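Local structure of copper-transporting ATPase (Sulfolobus solfataricus, 2YJ3) at residues 43-48 and 132-137. The protein probably uses ATP hydrolysis to drive copper across the cell membrane as a type IB P-type ATPase, this piece being its catalytic domain. The protein carries 1 engineered substitution. Residues are numbered along the deposited sequence; the frame is centred on the assembly and turned at random.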
ATOM      1  N   THR A  43       2.343   6.331  -0.567  1.00 55.68           N
ATOM      2  CA  THR A  43       3.569   6.518  -1.334  1.00 54.96           C
ATOM      3  C   THR A  43       4.826   6.220  -0.502  1.00 48.23           C
ATOM      4  O   THR A  43       5.025   6.786   0.583  1.00 39.67           O
ATOM      5  CB  THR A  43       3.645   7.921  -2.007  1.00 66.98           C
ATOM      6  OG1 THR A  43       4.795   7.984  -2.868  1.00 64.15           O
ATOM      7  CG2 THR A  43       3.728   9.019  -0.964  1.00 65.34           C
ATOM      8  N   PRO A  44       5.664   5.307  -1.008  1.00 39.04           N
ATOM      9  CA  PRO A  44       6.882   4.868  -0.324  1.00 39.87           C
ATOM     10  C   PRO A  44       7.972   5.922  -0.442  1.00 42.00           C
ATOM     11  O   PRO A  44       7.771   6.930  -1.119  1.00 46.86           O
ATOM     12  CB  PRO A  44       7.284   3.625  -1.111  1.00 43.20           C
ATOM     13  CG  PRO A  44       6.803   3.903  -2.499  1.00 44.25           C
ATOM     14  CD  PRO A  44       5.526   4.696  -2.341  1.00 42.95           C
ATOM     15  N   ILE A  45       9.102   5.705   0.223  1.00 37.65           N
ATOM     16  CA  ILE A  45      10.253   6.581   0.050  1.00 39.83           C
ATOM     17  C   ILE A  45      11.504   5.793  -0.326  1.00 40.34           C
ATOM     18  O   ILE A  45      11.629   4.606  -0.041  1.00 42.04           O
ATOM     19  CB  ILE A  45      10.575   7.430   1.309  1.00 42.01           C
ATOM     20  CG1 ILE A  45      10.838   6.539   2.524  1.00 39.57           C
ATOM     21  CG2 ILE A  45       9.443   8.423   1.603  1.00 51.49           C
ATOM     22  CD1 ILE A  45      11.108   7.326   3.820  1.00 38.44           C
ATOM     23  N   VAL A  46      12.422   6.489  -0.975  1.00 35.71           N
ATOM     24  CA  VAL A  46      13.745   5.984  -1.235  1.00 34.56           C
ATOM     25  C   VAL A  46      14.514   6.020   0.080  1.00 39.31           C
ATOM     26  O   VAL A  46      14.708   7.091   0.657  1.00 37.82           O
ATOM     27  CB  VAL A  46      14.424   6.885  -2.259  1.00 31.57           C
ATOM     28  CG1 VAL A  46      15.916   6.613  -2.300  1.00 29.74           C
ATOM     29  CG2 VAL A  46      13.749   6.718  -3.644  1.00 25.99           C
ATOM     30  N   THR A  47      14.913   4.855   0.578  1.00 43.12           N
ATOM     31  CA  THR A  47      15.734   4.783   1.789  1.00 45.90           C
ATOM     32  C   THR A  47      17.228   4.729   1.463  1.00 45.28           C
ATOM     33  O   THR A  47      18.072   4.977   2.330  1.00 43.04           O
ATOM     34  CB  THR A  47      15.353   3.587   2.679  1.00 51.12           C
ATOM     35  OG1 THR A  47      15.235   2.410   1.875  1.00 57.11           O
ATOM     36  CG2 THR A  47      14.023   3.849   3.377  1.00 48.72           C
ATOM     37  N   GLN A  48      17.558   4.415   0.214  1.00 36.15           N
ATOM     38  CA  GLN A  48      18.951   4.519  -0.237  1.00 38.11           C
ATOM     39  C   GLN A  48      19.113   4.390  -1.752  1.00 30.72           C
ATOM     40  O   GLN A  48      18.403   3.641  -2.404  1.00 34.56           O
ATOM     41  CB  GLN A  48      19.847   3.505   0.479  1.00 41.48           C
ATOM     42  CG  GLN A  48      20.154   2.260  -0.327  1.00 52.10           C
ATOM     43  CD  GLN A  48      21.340   1.490   0.238  1.00 58.80           C
ATOM     44  OE1 GLN A  48      22.368   2.077   0.596  1.00 54.46           O
ATOM     45  NE2 GLN A  48      21.204   0.169   0.316  1.00 59.66           N
ATOM     46  N   ASN A 132      16.927   1.208  -2.653  1.00 26.47           N
ATOM     47  CA  ASN A 132      16.098   0.574  -1.643  1.00 36.74           C
ATOM     48  C   ASN A 132      14.929   1.532  -1.423  1.00 40.11           C
ATOM     49  O   ASN A 132      15.153   2.714  -1.241  1.00 34.00           O
ATOM     50  CB  ASN A 132      16.877   0.411  -0.335  1.00 46.87           C
ATOM     51  CG  ASN A 132      17.406  -0.998  -0.128  1.00 63.46           C
ATOM     52  OD1 ASN A 132      18.250  -1.487  -0.886  1.00 70.54           O
ATOM     53  ND2 ASN A 132      16.919  -1.657   0.917  1.00 67.62           N
ATOM     54  N   ILE A 133      13.693   1.043  -1.474  1.00 41.55           N
ATOM     55  CA  ILE A 133      12.536   1.873  -1.150  1.00 46.53           C
ATOM     56  C   ILE A 133      11.724   1.197  -0.052  1.00 50.48           C
ATOM     57  O   ILE A 133      11.619  -0.024  -0.015  1.00 51.74           O
ATOM     58  CB  ILE A 133      11.615   2.139  -2.367  1.00 43.50           C
ATOM     59  CG1 ILE A 133      10.685   0.956  -2.616  1.00 56.44           C
ATOM     60  CG2 ILE A 133      12.417   2.486  -3.605  1.00 38.98           C
ATOM     61  CD1 ILE A 133       9.389   1.013  -1.818  1.00 61.28           C
ATOM     62  N   SER A 134      11.143   1.989   0.841  1.00 44.43           N
ATOM     63  CA  SER A 134      10.335   1.417   1.907  1.00 48.53           C
ATOM     64  C   SER A 134       9.044   2.196   2.145  1.00 43.99           C
ATOM     65  O   SER A 134       8.942   3.382   1.809  1.00 37.30           O
ATOM     66  CB  SER A 134      11.148   1.324   3.199  1.00 57.95           C
ATOM     67  OG  SER A 134      11.363   2.609   3.740  1.00 66.60           O
ATOM     68  N   ASP A 135       8.053   1.507   2.703  1.00 46.99           N
ATOM     69  CA  ASP A 135       6.812   2.141   3.123  1.00 41.74           C
ATOM     70  C   ASP A 135       7.070   2.963   4.381  1.00 46.66           C
ATOM     71  O   ASP A 135       7.961   2.646   5.171  1.00 46.70           O
ATOM     72  CB  ASP A 135       5.725   1.087   3.377  1.00 43.56           C
ATOM     73  CG  ASP A 135       5.106   0.542   2.072  1.00 52.91           C
ATOM     74  OD1 ASP A 135       5.081   1.283   1.062  1.00 55.66           O
ATOM     75  OD2 ASP A 135       4.641  -0.624   2.056  1.00 51.76           O
ATOM     76  N   VAL A 136       6.298   4.029   4.549  1.00 47.07           N
ATOM     77  CA  VAL A 136       6.381   4.876   5.733  1.00 46.67           C
ATOM     78  C   VAL A 136       5.155   4.625   6.607  1.00 43.82           C
ATOM     79  O   VAL A 136       4.026   4.794   6.162  1.00 45.41           O
ATOM     80  CB  VAL A 136       6.422   6.368   5.349  1.00 51.65           C
ATOM     81  CG1 VAL A 136       6.316   7.253   6.595  1.00 48.27           C
ATOM     82  CG2 VAL A 136       7.686   6.675   4.566  1.00 54.96           C
ATOM     83  N   PRO A 137       5.375   4.199   7.855  1.00 45.15           N
ATOM     84  CA  PRO A 137       4.230   3.925   8.734  1.00 44.57           C
ATOM     85  C   PRO A 137       3.396   5.174   9.034  1.00 41.13           C
ATOM     86  O   PRO A 137       3.930   6.283   9.076  1.00 39.68           O
ATOM     87  CB  PRO A 137       4.881   3.386  10.016  1.00 50.51           C
ATOM     88  CG  PRO A 137       6.337   3.764   9.920  1.00 54.79           C
ATOM     89  CD  PRO A 137       6.667   3.838   8.464  1.00 47.70           C
TER
HETATM   90  O   HOH W   1       4.518   4.600   2.754  1.00 40.46           O
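With CG1 set between its backbone N and carbonyl carbon (chi1 58°) and the chain then extended, Ile45 lays CD1 against Val136 CG2 at 3.6 Å, the two side chains crossing nearly at right angles. Ile133 turns back at its second torsion (chi2 87°), which carries CD1 alongside the Pro44 ring, a tight 3.4 Å from CB. These contacts cover opposite faces of an antiparallel pair, edge strand 45-50 against strand 126-134; the chain enters the nucleotide-binding domain through 43-48 and leaves it through 132-137. A classic beta bulge interrupts the pairing: Thr47 and Gln48 together face Asn132, whose O accepts both backbone N-H groups, Thr47 N at 2.8 Å and Gln48 N at 3.3 Å, from the same face of its carbonyl plane. Before the bulge, Ile45 N and Ser134 O are joined by a nearly straight bond (167° at the hydrogen). Proline suits Pro44, whose missing N-H costs no bond to 132-137 and whose compact ring fits between Ile133 and helix 69-81. Branched Ile45 and Val136 offer several methyls for packing; cutting Ile45 back to an alanine is likely to leave a gap against Val136 CG2. Asp135 supplies a negative charge: its OD2 forms a salt bridge with Lys35 and a hydrogen bond with Thr36 OG1, both ATP-binding residues. Beyond the strands, one water accepts from Val136 N at 2.6 Å and lies 3.1 Å from Thr43 O.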